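Local coordinates for DUF724 domain-containing protein 6-like (Raphanus sativus, PDB 5ZWX) that binds histone H3 tails carrying the H3K9me2 mark through its tandem Agenet domains, and probably links this mark to DNA methylation in heterochromatin, at residues A[16-22]-A[33-39]; A[78-82]-A[140-144]. All blocks are in the same frame, centred on the assembly; numbering follows the deposited sequence.

Contact 1 of 2, residues A[16-22]-A[33-39]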
loop_
_atom_site.group_PDB
_atom_site.type_symbol
_atom_site.label_atom_id
_atom_site.label_comp_id
_atom_site.label_asym_id
_atom_site.label_seq_id
_atom_site.Cartn_x
_atom_site.Cartn_y
_atom_site.Cartn_z
ATOM N N PRO A 16 -5.518 -12.839 -12.425
ATOM C CA PRO A 16 -5.083 -11.854 -13.417
ATOM C C PRO A 16 -6.103 -10.731 -13.543
ATOM O O PRO A 16 -7.302 -11.005 -13.584
ATOM C CB PRO A 16 -4.995 -12.663 -14.716
ATOM C CG PRO A 16 -4.779 -14.073 -14.269
ATOM C CD PRO A 16 -5.509 -14.215 -12.963
ATOM N N GLY A 17 -5.633 -9.489 -13.571
ATOM C CA GLY A 17 -6.516 -8.354 -13.734
ATOM C C GLY A 17 -6.909 -7.719 -12.415
ATOM O O GLY A 17 -7.305 -6.562 -12.379
ATOM N N ALA A 18 -6.799 -8.475 -11.326
ATOM C CA ALA A 18 -7.189 -7.977 -10.009
ATOM C C ALA A 18 -6.352 -6.783 -9.565
ATOM O O ALA A 18 -5.130 -6.812 -9.652
ATOM C CB ALA A 18 -7.079 -9.064 -8.971
ATOM N N ALA A 19 -7.024 -5.774 -9.030
ATOM C CA ALA A 19 -6.341 -4.653 -8.394
ATOM C C ALA A 19 -5.822 -5.147 -7.053
ATOM O O ALA A 19 -6.492 -5.929 -6.384
ATOM C CB ALA A 19 -7.278 -3.479 -8.213
ATOM N N VAL A 20 -4.635 -4.694 -6.658
ATOM C CA VAL A 20 -4.022 -5.133 -5.407
ATOM C C VAL A 20 -3.199 -3.977 -4.807
ATOM O O VAL A 20 -2.934 -2.995 -5.482
ATOM C CB VAL A 20 -3.070 -6.347 -5.617
ATOM C CG1 VAL A 20 -3.850 -7.607 -5.968
ATOM C CG2 VAL A 20 -2.043 -6.029 -6.709
ATOM N N GLU A 21 -2.826 -4.133 -3.541
ATOM C CA GLU A 21 -1.788 -3.322 -2.930
ATOM C C GLU A 21 -0.566 -4.216 -2.753
ATOM O O GLU A 21 -0.670 -5.419 -2.449
ATOM C CB GLU A 21 -2.268 -2.730 -1.606
ATOM C CG GLU A 21 -3.565 -1.927 -1.790
ATOM C CD GLU A 21 -3.956 -1.079 -0.593
ATOM O OE1 GLU A 21 -3.359 -1.233 0.491
ATOM O OE2 GLU A 21 -4.908 -0.281 -0.733
ATOM N N ILE A 22 0.598 -3.617 -2.961
ATOM C CA ILE A 22 1.842 -4.368 -3.070
ATOM C C ILE A 22 2.794 -3.893 -2.002
ATOM O O ILE A 22 3.078 -2.647 -1.904
ATOM C CB ILE A 22 2.503 -4.156 -4.445
ATOM C CG1 ILE A 22 1.494 -4.448 -5.560
ATOM C CG2 ILE A 22 3.843 -4.922 -4.530
ATOM C CD1 ILE A 22 1.821 -3.858 -6.902
ATOM N N TRP A 33 2.653 0.510 0.962
ATOM C CA TRP A 33 1.751 -0.225 0.078
ATOM C C TRP A 33 1.631 0.605 -1.209
ATOM O O TRP A 33 1.208 1.769 -1.161
ATOM C CB TRP A 33 0.385 -0.417 0.743
ATOM C CG TRP A 33 0.424 -1.395 1.898
ATOM C CD1 TRP A 33 0.480 -1.103 3.235
ATOM C CD2 TRP A 33 0.447 -2.829 1.797
ATOM N NE1 TRP A 33 0.518 -2.279 3.969
ATOM C CE2 TRP A 33 0.500 -3.346 3.109
ATOM C CE3 TRP A 33 0.430 -3.720 0.726
ATOM C CZ2 TRP A 33 0.519 -4.732 3.372
ATOM C CZ3 TRP A 33 0.435 -5.108 0.992
ATOM C CH2 TRP A 33 0.493 -5.586 2.300
ATOM N N TYR A 34 2.043 0.032 -2.338
ATOM C CA TYR A 34 1.889 0.666 -3.658
ATOM C C TYR A 34 0.772 0.015 -4.463
ATOM O O TYR A 34 0.650 -1.211 -4.450
ATOM C CB TYR A 34 3.215 0.618 -4.427
ATOM C CG TYR A 34 4.067 1.830 -4.008
ATOM C CD1 TYR A 34 4.704 1.853 -2.767
ATOM C CD2 TYR A 34 4.167 2.966 -4.817
ATOM C CE1 TYR A 34 5.459 3.005 -2.343
ATOM C CE2 TYR A 34 4.912 4.096 -4.407
ATOM C CZ TYR A 34 5.551 4.094 -3.176
ATOM O OH TYR A 34 6.265 5.208 -2.747
HETATM N N MSE A 35 -0.066 0.812 -5.118
HETATM C CA MSE A 35 -1.210 0.255 -5.850
HETATM C C MSE A 35 -0.750 -0.411 -7.137
HETATM O O MSE A 35 0.196 0.051 -7.773
HETATM C CB MSE A 35 -2.248 1.341 -6.166
HETATM C CG MSE A 35 -2.644 2.185 -4.975
HETATM SE SE MSE A 35 -3.386 1.149 -3.452
HETATM C CE MSE A 35 -1.750 0.859 -2.389
ATOM N N GLY A 36 -1.400 -1.515 -7.523
ATOM C CA GLY A 36 -1.073 -2.123 -8.797
ATOM C C GLY A 36 -2.127 -3.114 -9.247
ATOM O O GLY A 36 -3.240 -3.121 -8.722
ATOM N N LYS A 37 -1.787 -3.930 -10.233
ATOM C CA LYS A 37 -2.723 -4.958 -10.688
ATOM C C LYS A 37 -1.993 -6.267 -10.964
ATOM O O LYS A 37 -0.812 -6.271 -11.296
ATOM C CB LYS A 37 -3.472 -4.476 -11.930
ATOM C CG LYS A 37 -2.603 -4.310 -13.166
ATOM C CD LYS A 37 -3.455 -4.337 -14.435
ATOM C CE LYS A 37 -2.646 -4.804 -15.641
ATOM N NZ LYS A 37 -2.592 -3.813 -16.751
ATOM N N VAL A 38 -2.702 -7.384 -10.839
ATOM C CA VAL A 38 -2.090 -8.665 -11.116
ATOM C C VAL A 38 -1.985 -8.888 -12.620
ATOM O O VAL A 38 -2.966 -8.742 -13.355
ATOM C CB VAL A 38 -2.904 -9.810 -10.487
ATOM C CG1 VAL A 38 -2.295 -11.159 -10.877
ATOM C CG2 VAL A 38 -2.974 -9.632 -8.959
ATOM N N VAL A 39 -0.799 -9.261 -13.080
ATOM C CA VAL A 39 -0.605 -9.644 -14.479
ATOM C C VAL A 39 -0.642 -11.162 -14.678
ATOM O O VAL A 39 -1.194 -11.655 -15.668
ATOM C CB VAL A 39 0.730 -9.090 -15.017
ATOM C CG1 VAL A 39 0.970 -9.553 -16.446
ATOM C CG2 VAL A 39 0.709 -7.597 -14.961
#

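Contact 2 of 2, residues A[78-82]-A[140-144]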
loop_
_atom_site.group_PDB
_atom_site.type_symbol
_atom_site.label_atom_id
_atom_site.label_comp_id
_atom_site.label_asym_id
_atom_site.label_seq_id
_atom_site.Cartn_x
_atom_site.Cartn_y
_atom_site.Cartn_z
ATOM N N ARG A 78 -2.107 -7.737 -1.105
ATOM C CA ARG A 78 -3.410 -7.764 -0.441
ATOM C C ARG A 78 -4.419 -7.048 -1.316
ATOM O O ARG A 78 -4.030 -6.417 -2.292
ATOM C CB ARG A 78 -3.333 -7.152 0.947
ATOM C CG ARG A 78 -3.091 -5.598 0.908
ATOM C CD ARG A 78 -2.854 -5.049 2.308
ATOM N NE ARG A 78 -3.104 -3.585 2.317
ATOM C CZ ARG A 78 -3.217 -2.855 3.429
ATOM N NH1 ARG A 78 -3.075 -3.429 4.621
ATOM N NH2 ARG A 78 -3.477 -1.555 3.349
ATOM N N PRO A 79 -5.735 -7.189 -1.029
ATOM C CA PRO A 79 -6.657 -6.499 -1.912
ATOM C C PRO A 79 -6.581 -4.990 -1.646
ATOM O O PRO A 79 -6.023 -4.632 -0.615
ATOM C CB PRO A 79 -8.050 -7.082 -1.522
ATOM C CG PRO A 79 -7.761 -8.262 -0.670
ATOM C CD PRO A 79 -6.446 -7.964 0.004
ATOM N N PRO A 80 -7.138 -4.163 -2.535
ATOM C CA PRO A 80 -7.311 -2.733 -2.238
ATOM C C PRO A 80 -7.974 -2.528 -0.885
ATOM O O PRO A 80 -8.907 -3.229 -0.542
ATOM C CB PRO A 80 -8.235 -2.247 -3.352
ATOM C CG PRO A 80 -8.056 -3.226 -4.444
ATOM C CD PRO A 80 -7.838 -4.532 -3.780
ATOM N N ALA A 81 -7.477 -1.570 -0.120
ATOM C CA ALA A 81 -8.047 -1.246 1.168
ATOM C C ALA A 81 -9.545 -0.949 1.005
ATOM O O ALA A 81 -9.977 -0.432 -0.028
ATOM C CB ALA A 81 -7.304 -0.034 1.782
ATOM N N PRO A 82 -10.339 -1.279 2.022
ATOM C CA PRO A 82 -11.789 -1.077 1.944
ATOM C C PRO A 82 -12.145 0.380 1.654
ATOM O O PRO A 82 -11.437 1.280 2.128
ATOM C CB PRO A 82 -12.267 -1.506 3.332
ATOM C CG PRO A 82 -11.223 -2.456 3.793
ATOM C CD PRO A 82 -9.939 -1.887 3.302
ATOM N N ARG A 140 -5.180 7.925 5.225
ATOM C CA ARG A 140 -6.285 6.976 5.393
ATOM C C ARG A 140 -6.093 6.196 6.707
ATOM O O ARG A 140 -4.992 6.004 7.158
ATOM C CB ARG A 140 -6.357 6.023 4.191
ATOM C CG ARG A 140 -5.159 5.084 4.072
ATOM C CD ARG A 140 -5.233 4.175 2.786
ATOM N NE ARG A 140 -4.147 3.176 2.739
ATOM C CZ ARG A 140 -4.023 2.229 1.798
ATOM N NH1 ARG A 140 -4.889 2.159 0.781
ATOM N NH2 ARG A 140 -3.015 1.352 1.864
ATOM N N PHE A 141 -7.162 5.708 7.314
ATOM C CA PHE A 141 -6.988 4.916 8.521
ATOM C C PHE A 141 -6.368 3.618 8.094
ATOM O O PHE A 141 -6.737 3.081 7.052
ATOM C CB PHE A 141 -8.327 4.713 9.255
ATOM C CG PHE A 141 -8.805 5.958 9.912
ATOM C CD1 PHE A 141 -8.201 6.404 11.071
ATOM C CD2 PHE A 141 -9.837 6.707 9.363
ATOM C CE1 PHE A 141 -8.625 7.578 11.689
ATOM C CE2 PHE A 141 -10.277 7.861 9.975
ATOM C CZ PHE A 141 -9.666 8.304 11.141
ATOM N N HIS A 142 -5.377 3.166 8.856
ATOM C CA HIS A 142 -4.645 1.952 8.521
ATOM C C HIS A 142 -5.506 0.719 8.780
ATOM O O HIS A 142 -6.219 0.676 9.775
ATOM C CB HIS A 142 -3.367 1.841 9.344
ATOM C CG HIS A 142 -2.524 0.671 8.967
ATOM N ND1 HIS A 142 -1.714 0.664 7.848
ATOM C CD2 HIS A 142 -2.424 -0.571 9.503
ATOM C CE1 HIS A 142 -1.117 -0.506 7.741
ATOM N NE2 HIS A 142 -1.536 -1.282 8.734
ATOM N N ARG A 143 -5.425 -0.255 7.888
ATOM C CA ARG A 143 -6.106 -1.544 8.075
ATOM C C ARG A 143 -5.156 -2.672 7.738
ATOM O O ARG A 143 -4.193 -2.462 6.984
ATOM C CB ARG A 143 -7.360 -1.644 7.200
ATOM C CG ARG A 143 -8.443 -0.628 7.516
ATOM C CD ARG A 143 -9.831 -1.302 7.549
ATOM N NE ARG A 143 -10.880 -0.339 7.222
ATOM C CZ ARG A 143 -12.177 -0.613 7.173
ATOM N NH1 ARG A 143 -12.621 -1.838 7.432
ATOM N NH2 ARG A 143 -13.032 0.350 6.859
ATOM N N GLU A 144 -5.421 -3.879 8.268
ATOM C CA GLU A 144 -4.543 -5.001 7.978
ATOM C C GLU A 144 -5.371 -6.091 7.352
ATOM O O GLU A 144 -6.534 -6.250 7.693
ATOM C CB GLU A 144 -3.834 -5.523 9.232
ATOM C CG GLU A 144 -2.715 -4.620 9.765
ATOM C CD GLU A 144 -1.417 -4.659 8.944
ATOM O OE1 GLU A 144 -1.209 -5.553 8.098
ATOM O OE2 GLU A 144 -0.571 -3.795 9.174
HETATM O O HOH W 1 -4.165 0.391 5.197
HETATM O O HOH W 2 -2.106 -6.046 5.660
#

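Contact 1 of 2, residues A[16-22]-A[33-39]
Pro-16 packs through CA on CG1 of Val-38, and the next residue, Gly-17, donates its N-H to Val-38 O (2.8 Å) in a nearly straight hydrogen bond. Gly-17 has positive phi (96°), where a side chain would press on the carbonyl oxygen of Pro-16. Ala-18 O takes the N-H of Val-38 and a CA-H...O contact from Lys-37, and Ala-18 CB rests on Val-38 CG2. From Ala-19 the two strands run in antiparallel register. Ala-19 faces Lys-37 as a non-hydrogen-bonded pair, whereas Val-20 and Gly-36 exchange two backbone bonds, N to O and O to N. Val-20 CG1 meets Val-38 CG2 at 3.7 Å, the two side chains crossing at about a right angle. Glu-21 turns to the same face as Met-35, a selenomethionine. With CG anti to the carbonyl carbon (chi1 -56°) and the chain extended beyond, Glu-21 runs alongside Met-35, whose bent chain brings CE to 3.4 Å from Glu-21 CG. The Glu-21 carboxylate bridges Arg-78 and Arg-140, and Glu-21 O sits at the edge of the Trp-33 ring, 3.6 Å from CZ3. Ile-22 and Tyr-34 close the ladder with a second reciprocal pair of bonds, of which Ile-22 N to Tyr-34 O is the more bent (140°). Ile-22 CD1 lies 3.9 Å from Gly-36 CA, in the place a side chain there would need. This is an antiparallel hairpin of the SH3-like Agenet barrel. Strand 32-40 pairs on its other edge with 51-55, whose Val-53 and Tyr-55 pack on Ile-22; Tyr-34 also touches an apolar side chain of the bound peptide. Strand 19-22 is flanked in turn by 77-78, and strand 32-40 also pairs with 106-116.

Contact 2 of 2, residues A[78-82]-A[140-144]
Extended from CG to NE, the Arg-78 chain carries its guanidinium across to Arg-143 O, to which NH1 donates (2.8 Å, 147°), the one direct hydrogen bond across this contact. In the close-packed part Ala-81 CB lies over one face of the Arg-140 guanidinium, 3.4 Å from NH1, and Pro-82 CB sits over the centre of the Arg-143 guanidinium, 3.9 Å above its plane; Arg-143 NH1 is hydrogen-bonded to Pro-152 O. Arg-78 and Arg-140 arrive from opposite directions, their planes 46° apart and their NH2 atoms 3.3 Å from each other; Glu-21 pairs with both, and Asp-100 also holds Arg-140. On the looser side two waters lie in the guanidinium plane of Arg-78: one accepts from NH2 and Arg-143 N, the other accepts from NH1 and donates to Glu-144 OE1, itself too far from Arg-78 NH1 for a salt bridge (4.5 Å). A leucine in place of Arg-78 would probably leave Arg-143 O without this donor, free both waters from one anchor and strip Glu-21 of one of its two cations. The chemistry thus implies a polar seam between loop and strand, in which the shared Glu-21 carboxylate and Asp-100 probably offset the gathered positive charge.

How the contacts relate
Contact 1 is partly buried sheet, held by a backbone ladder with apolar side chains on one face; contact 2 is a surface contact of mainly partly exposed residues, though its centre is closer to the middle of the chain, and there a loop meets a strand through side chains, one backbone carbonyl and water. Both reach the same curled sheet, and they touch directly. The carboxylate of Glu-21, on the hairpin of 16-22 and 33-39, uses OE1 for Arg-78 and OE2 for Arg-140, one on each segment of contact 2. Trp-33 packs on Arg-78 in a cation-pi contact. The hairpin thus supplies one of the carboxylates that probably balance the arginines of 78-82 and 140-144.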